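Long-range contacts in putative flavoprotein decarboxylase (Streptomyces olivoviridis, PDB 6JLS), which binds FMN and acts as a cysteine decarboxylase in the biosynthesis of thioviridamide: residues 17-22 / 93-98; 45-50 / 66-71. All coordinates share one frame; numbering follows the deposited sequence.

Contact 1 of 2, residues 17-22 / 93-98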
loop_
_atom_site.group_PDB
_atom_site.type_symbol
_atom_site.label_atom_id
_atom_site.label_comp_id
_atom_site.label_asym_id
_atom_site.label_seq_id
_atom_site.Cartn_x
_atom_site.Cartn_y
_atom_site.Cartn_z
ATOM N N LEU A 17 -26.063 33.684 14.611
ATOM C CA LEU A 17 -26.566 32.360 14.285
ATOM C C LEU A 17 -25.429 31.394 13.971
ATOM O O LEU A 17 -24.420 31.770 13.366
ATOM C CB LEU A 17 -27.521 32.443 13.095
ATOM C CG LEU A 17 -28.748 33.332 13.311
ATOM C CD1 LEU A 17 -29.680 33.303 12.102
ATOM C CD2 LEU A 17 -29.477 32.892 14.568
ATOM N N THR A 18 -25.603 30.146 14.389
ATOM C CA THR A 18 -24.751 29.032 13.991
ATOM C C THR A 18 -25.546 28.142 13.044
ATOM O O THR A 18 -26.539 27.530 13.455
ATOM C CB THR A 18 -24.290 28.227 15.209
ATOM O OG1 THR A 18 -23.484 29.052 16.056
ATOM C CG2 THR A 18 -23.486 27.015 14.779
ATOM N N LEU A 19 -25.116 28.063 11.788
ATOM C CA LEU A 19 -25.798 27.246 10.795
ATOM C C LEU A 19 -24.896 26.119 10.307
ATOM O O LEU A 19 -23.733 26.345 9.950
ATOM C CB LEU A 19 -26.251 28.092 9.601
ATOM C CG LEU A 19 -27.079 27.323 8.570
ATOM C CD1 LEU A 19 -28.248 28.154 8.092
ATOM C CD2 LEU A 19 -26.235 26.869 7.383
ATOM N N THR A 20 -25.437 24.909 10.267
ATOM C CA THR A 20 -24.727 23.758 9.728
ATOM C C THR A 20 -25.347 23.359 8.395
ATOM O O THR A 20 -26.551 23.085 8.318
ATOM C CB THR A 20 -24.745 22.589 10.708
ATOM O OG1 THR A 20 -24.017 22.959 11.892
ATOM C CG2 THR A 20 -24.106 21.358 10.088
ATOM N N MET A 21 -24.509 23.324 7.363
ATOM C CA MET A 21 -24.860 22.956 5.998
ATOM C C MET A 21 -24.389 21.526 5.716
ATOM O O MET A 21 -23.210 21.204 5.922
ATOM C CB MET A 21 -24.198 23.958 5.046
ATOM C CG MET A 21 -24.221 23.618 3.579
ATOM S SD MET A 21 -23.553 24.979 2.551
ATOM C CE MET A 21 -22.510 25.830 3.715
ATOM N N CYS A 22 -25.295 20.666 5.252
ATOM C CA CYS A 22 -24.943 19.288 4.921
ATOM C C CYS A 22 -25.031 19.051 3.419
ATOM O O CYS A 22 -25.972 19.505 2.759
ATOM C CB CYS A 22 -25.839 18.280 5.648
ATOM S SG CYS A 22 -25.731 18.260 7.463
ATOM N N SER A 93 -26.197 24.209 16.831
ATOM C CA SER A 93 -26.704 24.810 15.605
ATOM C C SER A 93 -28.075 25.425 15.830
ATOM O O SER A 93 -28.910 24.859 16.538
ATOM C CB SER A 93 -26.790 23.765 14.495
ATOM O OG SER A 93 -25.515 23.245 14.190
ATOM N N ASP A 94 -28.305 26.584 15.214
ATOM C CA ASP A 94 -29.637 27.176 15.178
ATOM C C ASP A 94 -30.434 26.746 13.958
ATOM O O ASP A 94 -31.655 26.940 13.927
ATOM C CB ASP A 94 -29.547 28.700 15.217
ATOM C CG ASP A 94 -28.740 29.192 16.387
ATOM O OD1 ASP A 94 -29.003 28.735 17.521
ATOM O OD2 ASP A 94 -27.828 30.016 16.166
ATOM N N ALA A 95 -29.779 26.164 12.961
ATOM C CA ALA A 95 -30.479 25.510 11.871
ATOM C C ALA A 95 -29.506 24.566 11.192
ATOM O O ALA A 95 -28.298 24.818 11.169
ATOM C CB ALA A 95 -31.040 26.514 10.860
ATOM N N VAL A 96 -30.050 23.484 10.644
ATOM C CA VAL A 96 -29.313 22.489 9.877
ATOM C C VAL A 96 -29.989 22.382 8.521
ATOM O O VAL A 96 -31.195 22.133 8.457
ATOM C CB VAL A 96 -29.311 21.124 10.590
ATOM C CG1 VAL A 96 -28.669 20.038 9.715
ATOM C CG2 VAL A 96 -28.645 21.228 11.957
ATOM N N VAL A 97 -29.223 22.574 7.446
ATOM C CA VAL A 97 -29.735 22.493 6.076
ATOM C C VAL A 97 -29.056 21.331 5.362
ATOM O O VAL A 97 -27.825 21.221 5.381
ATOM C CB VAL A 97 -29.497 23.799 5.298
ATOM C CG1 VAL A 97 -30.112 23.709 3.905
ATOM C CG2 VAL A 97 -30.057 24.967 6.053
ATOM N N VAL A 98 -29.849 20.465 4.734
ATOM C CA VAL A 98 -29.322 19.427 3.854
ATOM C C VAL A 98 -29.729 19.808 2.436
ATOM O O VAL A 98 -30.914 19.745 2.065
ATOM C CB VAL A 98 -29.809 18.023 4.229
ATOM C CG1 VAL A 98 -29.127 16.967 3.344
ATOM C CG2 VAL A 98 -29.524 17.739 5.690
HETATM O O HOH W 1 -25.777 30.385 17.379
#
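Leu-17 lays its CD2 methyl across the carboxylate of Asp-94, 3.7 Å from OD2, just ahead of the strand pairing. Asp-94 OD2 also accepts the backbone N of Thr-18 at 2.9 Å, on its anti side and well out of the carboxylate plane; the acid thus supplies an acceptor before regular pairing starts. With CG beside its own backbone N (chi1 -54°), Asp-94 turns its acid back over the start of the strand, while Asp-94 N bonds to Thr-18 O at 2.7 Å. Thr-18 OG1 also donates to a water at this partly exposed end. From Leu-19 onward the strands run parallel. Leu-19 sends CD1 over small Ala-95, reaching Val-97 CG2 at 4.2 Å; helix 182-193 packs against Val-97 on this face. Thr-20 gives its N to Ala-95 O and takes Val-97 N on its O. On the other face Thr-20 OG1 donates to Ser-93 OG at 2.8 Å, itself hydrogen-bonded to Ile-89 O, so each buried hydroxyl has a partner. Met-21, back on the face of Leu-19, packs like it against helix 32-40. Cys-22 N reaches Val-97 O, and Cys-22 CB lies 3.7 Å from Val-98 CG2; the beta-branched valines suit this extended, buried strand. Such neighbouring first and fourth strands form the centre of a Rossmann-like parallel sheet, whose C-terminal end here leads toward the FMN site.

Contact 2 of 2, residues 45-50 / 66-71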
loop_
_atom_site.group_PDB
_atom_site.type_symbol
_atom_site.label_atom_id
_atom_site.label_comp_id
_atom_site.label_asym_id
_atom_site.label_seq_id
_atom_site.Cartn_x
_atom_site.Cartn_y
_atom_site.Cartn_z
ATOM N N GLY A 45 -22.951 33.929 11.603
ATOM C CA GLY A 45 -21.865 34.020 12.555
ATOM C C GLY A 45 -20.943 32.821 12.554
ATOM O O GLY A 45 -19.733 32.980 12.392
ATOM N N ARG A 46 -21.491 31.624 12.760
ATOM C CA ARG A 46 -20.748 30.376 12.652
ATOM C C ARG A 46 -21.353 29.550 11.537
ATOM O O ARG A 46 -22.571 29.351 11.497
ATOM C CB ARG A 46 -20.787 29.558 13.936
ATOM C CG ARG A 46 -19.920 30.080 15.017
ATOM C CD ARG A 46 -18.827 29.099 15.351
ATOM N NE ARG A 46 -17.846 29.734 16.221
ATOM C CZ ARG A 46 -16.765 30.368 15.776
ATOM N NH1 ARG A 46 -16.523 30.434 14.476
ATOM N NH2 ARG A 46 -15.923 30.928 16.630
ATOM N N LEU A 47 -20.505 29.051 10.650
ATOM C CA LEU A 47 -20.925 28.154 9.590
ATOM C C LEU A 47 -20.173 26.847 9.749
ATOM O O LEU A 47 -18.948 26.856 9.896
ATOM C CB LEU A 47 -20.648 28.763 8.223
ATOM C CG LEU A 47 -21.077 27.942 7.017
ATOM C CD1 LEU A 47 -22.588 27.745 7.033
ATOM C CD2 LEU A 47 -20.619 28.675 5.769
ATOM N N HIS A 48 -20.907 25.731 9.756
ATOM C CA HIS A 48 -20.323 24.395 9.686
ATOM C C HIS A 48 -20.798 23.680 8.428
ATOM O O HIS A 48 -21.914 23.910 7.948
ATOM C CB HIS A 48 -20.703 23.539 10.886
ATOM C CG HIS A 48 -20.352 24.143 12.204
ATOM N ND1 HIS A 48 -19.051 24.254 12.649
ATOM C CD2 HIS A 48 -21.133 24.632 13.193
ATOM C CE1 HIS A 48 -19.048 24.799 13.851
ATOM N NE2 HIS A 48 -20.299 25.036 14.204
ATOM N N VAL A 49 -19.966 22.777 7.917
ATOM C CA VAL A 49 -20.299 21.990 6.735
ATOM C C VAL A 49 -19.947 20.539 7.009
ATOM O O VAL A 49 -18.871 20.249 7.548
ATOM C CB VAL A 49 -19.568 22.486 5.473
ATOM C CG1 VAL A 49 -19.945 21.624 4.279
ATOM C CG2 VAL A 49 -19.925 23.926 5.200
ATOM N N ALA A 50 -20.865 19.637 6.662
ATOM C CA ALA A 50 -20.654 18.202 6.769
ATOM C C ALA A 50 -20.982 17.568 5.428
ATOM O O ALA A 50 -21.900 18.022 4.728
ATOM C CB ALA A 50 -21.534 17.585 7.856
ATOM N N PRO A 66 -11.984 27.558 2.904
ATOM C CA PRO A 66 -11.752 29.012 2.887
ATOM C C PRO A 66 -12.989 29.831 3.188
ATOM O O PRO A 66 -12.855 31.009 3.541
ATOM C CB PRO A 66 -11.241 29.280 1.459
ATOM C CG PRO A 66 -10.735 27.970 0.972
ATOM C CD PRO A 66 -11.626 26.948 1.605
ATOM N N PHE A 67 -14.181 29.256 3.069
ATOM C CA PHE A 67 -15.422 29.990 3.280
ATOM C C PHE A 67 -16.122 29.627 4.576
ATOM O O PHE A 67 -17.183 30.190 4.871
ATOM C CB PHE A 67 -16.369 29.758 2.098
ATOM C CG PHE A 67 -15.731 30.039 0.775
ATOM C CD1 PHE A 67 -15.317 29.006 -0.045
ATOM C CD2 PHE A 67 -15.508 31.343 0.369
ATOM C CE1 PHE A 67 -14.715 29.266 -1.259
ATOM C CE2 PHE A 67 -14.912 31.611 -0.840
ATOM C CZ PHE A 67 -14.510 30.567 -1.657
ATOM N N VAL A 68 -15.544 28.722 5.358
ATOM C CA VAL A 68 -16.194 28.101 6.503
ATOM C C VAL A 68 -15.353 28.414 7.732
ATOM O O VAL A 68 -14.230 27.906 7.870
ATOM C CB VAL A 68 -16.345 26.584 6.308
ATOM C CG1 VAL A 68 -16.812 25.915 7.594
ATOM C CG2 VAL A 68 -17.292 26.295 5.145
ATOM N N ASN A 69 -15.892 29.248 8.626
ATOM C CA ASN A 69 -15.192 29.604 9.857
ATOM C C ASN A 69 -15.410 28.599 10.981
ATOM O O ASN A 69 -14.784 28.731 12.038
ATOM C CB ASN A 69 -15.617 30.996 10.329
ATOM C CG ASN A 69 -17.078 31.059 10.699
ATOM O OD1 ASN A 69 -17.920 30.461 10.038
ATOM N ND2 ASN A 69 -17.385 31.782 11.761
ATOM N N GLY A 70 -16.275 27.614 10.789
ATOM C CA GLY A 70 -16.424 26.488 11.698
ATOM C C GLY A 70 -15.671 25.275 11.195
ATOM O O GLY A 70 -14.579 25.388 10.632
ATOM N N SER A 71 -16.267 24.102 11.373
ATOM C CA SER A 71 -15.644 22.856 10.961
ATOM C C SER A 71 -16.185 22.397 9.614
ATOM O O SER A 71 -17.339 22.657 9.266
ATOM C CB SER A 71 -15.890 21.756 11.991
ATOM O OG SER A 71 -15.442 22.144 13.275
#
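Asn-69 meets the start of strand 46-50 through a first torsion of 64°, which sets CG between its backbone N and carbonyl carbon and presents the amide to the strand; His-48, with CG beside its own N (chi1 -56°), turns the ND1 edge of its ring toward Ser-71 N, with Gly-70 CA lying oblique to the ring. The setting is the flank of a Rossmann-like parallel sheet, where the loop after helix 61-64 runs down to the outermost strand, 72-73. Asparagine suits its place because its amide carries both a donor and an acceptor: Asn-69 ND2 gives a bond of 2.7 Å to Gly-45 O, and Asn-69 OD1 takes Leu-47 N at 3.0 Å, much as the N-H and C=O of one residue in a neighbouring parallel strand would, bracketing Arg-46. Two bonds thus fix the rotation of the amide. The guanidinium of Arg-46 lies obliquely beside it, its plane turned 39° away. Gly-70, having no side chain, can bring its backbone close to the imidazole and give a weak bond from N to Leu-47 O. His-48 ND1 accepts Ser-71 N at 3.1 Å, almost straight, so a side-chain nitrogen does the work of a backbone acceptor. Beyond it, Val-49 N donates to Ser-71 O at 3.0 Å, where regular sheet pairing begins. The Phe-67 ring packs instead on helix 32-40 and on Val-27 of a neighbouring subunit. Val-68 divides its branches: CG1 rests 3.3 Å from Leu-47 O, while the Val-68 and Val-49 side chains cross at about a right angle, their CG2 atoms 3.5 Å apart.

From the N terminus the chain enters strand 18-23, passes helix 32-40 and returns as strand 46-51, which lies beside it. Contact 2 then closes a short loop of 15 residues holding helix 61-64, bringing 66-71 back to that second strand before strand 72-73 joins the sheet edge. After helices 75-81 and 85-91 the chain returns to the first strand, and contact 1 closes the larger loop of 70 residues, within which contact 2 is nested. The two contacts meet through strands 18-23 and 46-51, where Met-21 N lies 2.7 Å from His-48 O, a probable hydrogen bond. Together they tie the sheet's centre to one of its flanks.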